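Local atomic coordinates of copper-containing nitrite reductase (Thermus scotoductus, PDB entry 6HBE), a protein that probably reduces nitrite to nitric oxide at copper centres, as a homotrimeric three-domain enzyme of the multicopper oxidase family. Residues 181-192 with 291-299. Numbering follows the deposited sequence.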
ATOM      1  N   ASN C 181     -16.702  11.633   5.160  1.00 19.75           N
ATOM      2  CA  ASN C 181     -17.831  12.359   4.543  1.00 20.23           C
ATOM      3  C   ASN C 181     -17.437  13.541   3.608  1.00 20.29           C
ATOM      4  O   ASN C 181     -18.019  14.624   3.646  1.00 21.40           O
ATOM      5  CB  ASN C 181     -18.813  12.742   5.654  1.00 19.12           C
ATOM      6  CG  ASN C 181     -19.472  11.515   6.255  1.00 19.68           C
ATOM      7  OD1 ASN C 181     -19.414  10.431   5.661  1.00 19.07           O
ATOM      8  ND2 ASN C 181     -20.082  11.658   7.429  1.00 21.58           N
ATOM      9  N   GLY C 182     -16.437  13.303   2.763  1.00 20.84           N
ATOM     10  CA  GLY C 182     -16.160  14.177   1.591  1.00 20.88           C
ATOM     11  C   GLY C 182     -15.408  15.471   1.780  1.00 21.36           C
ATOM     12  O   GLY C 182     -15.338  16.274   0.851  1.00 22.57           O
ATOM     13  N   ARG C 183     -14.827  15.707   2.952  1.00 21.20           N
ATOM     14  CA  ARG C 183     -14.074  16.950   3.186  1.00 21.14           C
ATOM     15  C   ARG C 183     -12.980  16.741   4.253  1.00 20.84           C
ATOM     16  O   ARG C 183     -13.249  16.187   5.314  1.00 20.44           O
ATOM     17  CB  ARG C 183     -15.042  18.056   3.607  1.00 23.40           C
ATOM     18  CG  ARG C 183     -14.434  19.456   3.679  1.00 27.00           C
ATOM     19  CD  ARG C 183     -15.547  20.490   3.893  1.00 29.21           C
ATOM     20  NE  ARG C 183     -15.096  21.831   4.275  1.00 29.50           N
ATOM     21  CZ  ARG C 183     -14.892  22.859   3.441  1.00 30.94           C
ATOM     22  NH1 ARG C 183     -15.040  22.732   2.117  1.00 31.87           N
ATOM     23  NH2 ARG C 183     -14.521  24.037   3.932  1.00 31.70           N
ATOM     24  N   ASN C 184     -11.762  17.190   3.946  1.00 18.43           N
ATOM     25  CA  ASN C 184     -10.603  17.046   4.817  1.00 19.47           C
ATOM     26  C   ASN C 184     -10.864  17.648   6.193  1.00 20.95           C
ATOM     27  O   ASN C 184     -11.264  18.805   6.287  1.00 21.61           O
ATOM     28  CB  ASN C 184      -9.389  17.764   4.203  1.00 20.40           C
ATOM     29  CG  ASN C 184      -8.877  17.099   2.934  1.00 21.47           C
ATOM     30  OD1 ASN C 184      -9.246  15.984   2.601  1.00 22.23           O
ATOM     31  ND2 ASN C 184      -8.028  17.810   2.210  1.00 20.44           N
ATOM     32  N   PHE C 185     -10.666  16.867   7.256  1.00 19.51           N
ATOM     33  CA  PHE C 185     -10.790  17.383   8.637  1.00 20.45           C
ATOM     34  C   PHE C 185     -12.143  18.108   8.887  1.00 21.48           C
ATOM     35  O   PHE C 185     -12.250  19.016   9.730  1.00 20.91           O
ATOM     36  CB  PHE C 185      -9.583  18.287   8.979  1.00 18.67           C
ATOM     37  CG  PHE C 185      -8.239  17.587   8.818  1.00 19.36           C
ATOM     38  CD1 PHE C 185      -7.963  16.400   9.524  1.00 18.80           C
ATOM     39  CD2 PHE C 185      -7.239  18.115   7.995  1.00 19.21           C
ATOM     40  CE1 PHE C 185      -6.750  15.725   9.373  1.00 18.89           C
ATOM     41  CE2 PHE C 185      -6.029  17.449   7.858  1.00 19.84           C
ATOM     42  CZ  PHE C 185      -5.784  16.266   8.554  1.00 19.17           C
ATOM     43  N   ARG C 186     -13.175  17.651   8.179  1.00 21.76           N
ATOM     44  CA  ARG C 186     -14.547  18.191   8.297  1.00 23.89           C
ATOM     45  C   ARG C 186     -15.013  18.359   9.748  1.00 22.67           C
ATOM     46  O   ARG C 186     -15.591  19.392  10.109  1.00 21.63           O
ATOM     47  CB  ARG C 186     -15.499  17.220   7.582  1.00 25.52           C
ATOM     48  CG  ARG C 186     -16.901  17.673   7.584  1.00 28.81           C
ATOM     49  CD  ARG C 186     -17.733  16.862   6.626  1.00 27.73           C
ATOM     50  NE  ARG C 186     -19.058  17.436   6.699  1.00 27.63           N
ATOM     51  CZ  ARG C 186     -20.076  17.136   5.913  1.00 27.71           C
ATOM     52  NH1 ARG C 186     -19.963  16.251   4.939  1.00 24.52           N
ATOM     53  NH2 ARG C 186     -21.234  17.747   6.119  1.00 32.86           N
ATOM     54  N   TYR C 187     -14.765  17.334  10.569  1.00 22.07           N
ATOM     55  CA  TYR C 187     -15.237  17.307  11.943  1.00 21.52           C
ATOM     56  C   TYR C 187     -14.159  17.746  12.956  1.00 20.97           C
ATOM     57  O   TYR C 187     -14.348  17.621  14.163  1.00 21.86           O
ATOM     58  CB  TYR C 187     -15.860  15.946  12.285  1.00 20.52           C
ATOM     59  CG  TYR C 187     -16.948  15.524  11.302  1.00 20.70           C
ATOM     60  CD1 TYR C 187     -18.169  16.204  11.242  1.00 19.87           C
ATOM     61  CD2 TYR C 187     -16.753  14.452  10.424  1.00 21.01           C
ATOM     62  CE1 TYR C 187     -19.160  15.858  10.315  1.00 20.19           C
ATOM     63  CE2 TYR C 187     -17.736  14.082   9.483  1.00 21.45           C
ATOM     64  CZ  TYR C 187     -18.959  14.768   9.444  1.00 21.87           C
ATOM     65  OH  TYR C 187     -19.947  14.418   8.525  1.00 21.13           O
ATOM     66  N   VAL C 188     -13.042  18.286  12.460  1.00 20.99           N
ATOM     67  CA  VAL C 188     -12.210  19.211  13.260  1.00 22.62           C
ATOM     68  C   VAL C 188     -12.797  20.623  13.143  1.00 23.20           C
ATOM     69  O   VAL C 188     -13.003  21.305  14.170  1.00 22.94           O
ATOM     70  CB  VAL C 188     -10.713  19.187  12.848  1.00 22.50           C
ATOM     71  CG1 VAL C 188      -9.888  20.137  13.698  1.00 22.66           C
ATOM     72  CG2 VAL C 188     -10.147  17.774  12.995  1.00 22.25           C
ATOM     73  N   ASP C 189     -13.060  21.068  11.899  1.00 23.52           N
ATOM     74  CA  ASP C 189     -13.626  22.394  11.636  1.00 23.44           C
ATOM     75  C   ASP C 189     -15.002  22.553  12.296  1.00 25.02           C
ATOM     76  O   ASP C 189     -15.335  23.652  12.762  1.00 26.95           O
ATOM     77  CB  ASP C 189     -13.786  22.664  10.134  1.00 23.95           C
ATOM     78  CG  ASP C 189     -12.451  22.764   9.389  1.00 25.60           C
ATOM     79  OD1 ASP C 189     -11.409  22.988   9.996  1.00 25.13           O
ATOM     80  OD2 ASP C 189     -12.467  22.597   8.168  1.00 26.06           O
ATOM     81  N   GLU C 190     -15.790  21.475  12.316  1.00 22.96           N
ATOM     82  CA  GLU C 190     -17.108  21.454  12.940  1.00 24.17           C
ATOM     83  C   GLU C 190     -17.246  20.205  13.814  1.00 22.38           C
ATOM     84  O   GLU C 190     -17.798  19.176  13.369  1.00 23.98           O
ATOM     85  CB  GLU C 190     -18.231  21.500  11.881  1.00 26.77           C
ATOM     86  CG  GLU C 190     -18.292  22.746  11.019  1.00 29.43           C
ATOM     87  CD  GLU C 190     -19.410  22.692   9.966  1.00 34.19           C
ATOM     88  OE1 GLU C 190     -19.239  22.084   8.879  1.00 34.18           O
ATOM     89  OE2 GLU C 190     -20.488  23.277  10.219  1.00 38.39           O
ATOM     90  N   PRO C 191     -16.755  20.273  15.071  1.00 22.31           N
ATOM     91  CA  PRO C 191     -16.827  19.088  15.951  1.00 21.71           C
ATOM     92  C   PRO C 191     -18.257  18.598  16.249  1.00 23.08           C
ATOM     93  O   PRO C 191     -19.194  19.401  16.270  1.00 25.18           O
ATOM     94  CB  PRO C 191     -16.097  19.539  17.229  1.00 22.55           C
ATOM     95  CG  PRO C 191     -15.246  20.699  16.809  1.00 22.39           C
ATOM     96  CD  PRO C 191     -15.994  21.377  15.697  1.00 21.69           C
ATOM     97  N   ILE C 192     -18.414  17.298  16.415  1.00 21.59           N
ATOM     98  CA  ILE C 192     -19.728  16.660  16.647  1.00 21.88           C
ATOM     99  C   ILE C 192     -20.113  16.684  18.157  1.00 22.46           C
ATOM    100  O   ILE C 192     -19.406  16.095  18.987  1.00 22.37           O
ATOM    101  CB  ILE C 192     -19.731  15.222  16.110  1.00 22.02           C
ATOM    102  CG1 ILE C 192     -19.537  15.198  14.589  1.00 22.19           C
ATOM    103  CG2 ILE C 192     -21.013  14.482  16.507  1.00 22.83           C
ATOM    104  CD1 ILE C 192     -19.150  13.828  14.038  1.00 23.12           C
ATOM    105  N   GLU C 291     -28.886  13.653  13.373  1.00 30.33           N
ATOM    106  CA  GLU C 291     -27.947  12.586  13.006  1.00 28.62           C
ATOM    107  C   GLU C 291     -26.941  13.009  11.932  1.00 25.07           C
ATOM    108  O   GLU C 291     -27.259  13.756  10.998  1.00 24.21           O
ATOM    109  CB  GLU C 291     -28.688  11.314  12.609  1.00 32.24           C
ATOM    110  CG  GLU C 291     -29.514  11.421  11.351  1.00 37.03           C
ATOM    111  CD  GLU C 291     -30.200  10.119  10.954  1.00 37.82           C
ATOM    112  OE1 GLU C 291     -30.457   9.270  11.828  1.00 34.43           O
ATOM    113  OE2 GLU C 291     -30.459   9.964   9.743  1.00 40.27           O
ATOM    114  N   VAL C 292     -25.722  12.509  12.059  1.00 23.07           N
ATOM    115  CA  VAL C 292     -24.641  12.829  11.117  1.00 23.20           C
ATOM    116  C   VAL C 292     -24.813  11.864   9.943  1.00 22.43           C
ATOM    117  O   VAL C 292     -24.679  10.647  10.121  1.00 22.94           O
ATOM    118  CB  VAL C 292     -23.261  12.691  11.776  1.00 24.67           C
ATOM    119  CG1 VAL C 292     -22.122  12.886  10.756  1.00 25.85           C
ATOM    120  CG2 VAL C 292     -23.125  13.729  12.888  1.00 24.93           C
ATOM    121  N   ARG C 293     -25.173  12.406   8.785  1.00 20.52           N
ATOM    122  CA  ARG C 293     -25.391  11.621   7.559  1.00 21.58           C
ATOM    123  C   ARG C 293     -24.068  11.429   6.768  1.00 21.88           C
ATOM    124  O   ARG C 293     -23.197  12.345   6.691  1.00 21.25           O
ATOM    125  CB  ARG C 293     -26.433  12.319   6.660  1.00 23.37           C
ATOM    126  CG  ARG C 293     -27.782  12.592   7.333  1.00 24.18           C
ATOM    127  CD  ARG C 293     -28.708  13.457   6.477  1.00 26.55           C
ATOM    128  NE  ARG C 293     -29.075  12.747   5.259  1.00 26.81           N
ATOM    129  CZ  ARG C 293     -29.929  11.728   5.168  1.00 30.88           C
ATOM    130  NH1 ARG C 293     -30.632  11.302   6.204  1.00 31.69           N
ATOM    131  NH2 ARG C 293     -30.116  11.158   3.976  1.00 34.44           N
ATOM    132  N   ALA C 294     -23.973  10.303   6.073  1.00 22.44           N
ATOM    133  CA  ALA C 294     -22.752   9.961   5.335  1.00 21.22           C
ATOM    134  C   ALA C 294     -22.818  10.522   3.928  1.00 22.01           C
ATOM    135  O   ALA C 294     -22.832   9.757   2.945  1.00 20.50           O
ATOM    136  CB  ALA C 294     -22.558   8.473   5.323  1.00 22.56           C
ATOM    137  N   GLU C 295     -22.778  11.859   3.837  1.00 21.58           N
ATOM    138  CA  GLU C 295     -23.052  12.604   2.601  1.00 22.27           C
ATOM    139  C   GLU C 295     -22.077  13.753   2.518  1.00 22.24           C
ATOM    140  O   GLU C 295     -21.793  14.422   3.536  1.00 22.24           O
ATOM    141  CB  GLU C 295     -24.493  13.155   2.592  1.00 24.01           C
ATOM    142  CG  GLU C 295     -25.574  12.083   2.518  1.00 24.50           C
ATOM    143  CD  GLU C 295     -27.010  12.581   2.668  1.00 26.50           C
ATOM    144  OE1 GLU C 295     -27.236  13.706   3.183  1.00 26.46           O
ATOM    145  OE2 GLU C 295     -27.953  11.788   2.360  1.00 27.39           O
ATOM    146  N   GLY C 296     -21.540  13.966   1.333  1.00 21.08           N
ATOM    147  CA  GLY C 296     -20.653  15.106   1.051  1.00 22.08           C
ATOM    148  C   GLY C 296     -21.372  16.453   1.091  1.00 25.87           C
ATOM    149  O   GLY C 296     -22.594  16.511   1.085  1.00 26.13           O
ATOM    150  N   VAL C 297     -20.592  17.529   1.099  1.00 27.85           N
ATOM    151  CA  VAL C 297     -21.112  18.891   0.959  1.00 35.41           C
ATOM    152  C   VAL C 297     -21.531  19.058  -0.517  1.00 35.17           C
ATOM    153  O   VAL C 297     -20.758  18.671  -1.413  1.00 33.71           O
ATOM    154  CB  VAL C 297     -20.028  19.953   1.254  1.00 36.02           C
ATOM    155  CG1 VAL C 297     -20.590  21.372   1.094  1.00 37.47           C
ATOM    156  CG2 VAL C 297     -19.433  19.768   2.658  1.00 39.15           C
ATOM    157  N   PRO C 298     -22.716  19.647  -0.793  1.00 33.96           N
ATOM    158  CA  PRO C 298     -23.101  19.840  -2.210  1.00 32.42           C
ATOM    159  C   PRO C 298     -22.042  20.573  -3.035  1.00 32.20           C
ATOM    160  O   PRO C 298     -21.352  21.432  -2.505  1.00 29.63           O
ATOM    161  CB  PRO C 298     -24.377  20.691  -2.102  1.00 34.99           C
ATOM    162  CG  PRO C 298     -24.961  20.265  -0.795  1.00 35.36           C
ATOM    163  CD  PRO C 298     -23.760  20.167   0.112  1.00 34.44           C
ATOM    164  N   GLY C 299     -21.919  20.224  -4.316  1.00 32.05           N
ATOM    165  CA  GLY C 299     -20.869  20.776  -5.174  1.00 33.48           C
ATOM    166  C   GLY C 299     -21.083  22.197  -5.652  1.00 35.34           C
ATOM    167  O   GLY C 299     -22.123  22.794  -5.396  1.00 32.97           O
TER
HETATM  168  O   HOH W   1     -17.484  17.652  -0.068  1.00 39.62           O
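Val292, Asn181 and Val297 carry the largest buried surfaces where the connection that follows strand 277-282 of a cupredoxin-type beta-sandwich runs past the loop and short helix between strands 177-180 and 192-194. Val292 is held by both of its branches: CG1 lies 3.5 Å from Tyr187 OH, while CG2 meets Ile192 CD1 at 4.1 Å. Leu156 of strand 154-163 also packs on it, so Val292 meets side chains from both of the domain's sheets. Asn181 lies against the backbone at Ala294, with OD1 3.4 Å from Ala294 CA. Its amide is fixed by other bonds: ND2 donates almost straight (171°) and in the amide plane to Tyr187 OH, and also bonds Tyr157 O, whereas OD1 accepts from Ile159 N. Val297, at the exposed end, sets CG2 over the centre of one face of the Arg186 guanidinium; Tyr187 OH sits over the opposite face, nearer the rim. The extended Arg186 side chain, CG anti to the backbone N (chi1 -178°), brings NH1 within bonding distance of two carbonyl oxygens. NH1 donates to Asn181 O at 2.8 Å, in the guanidinium plane, and across the contact to Glu295 O at 2.9 Å, tilted 19° from that plane.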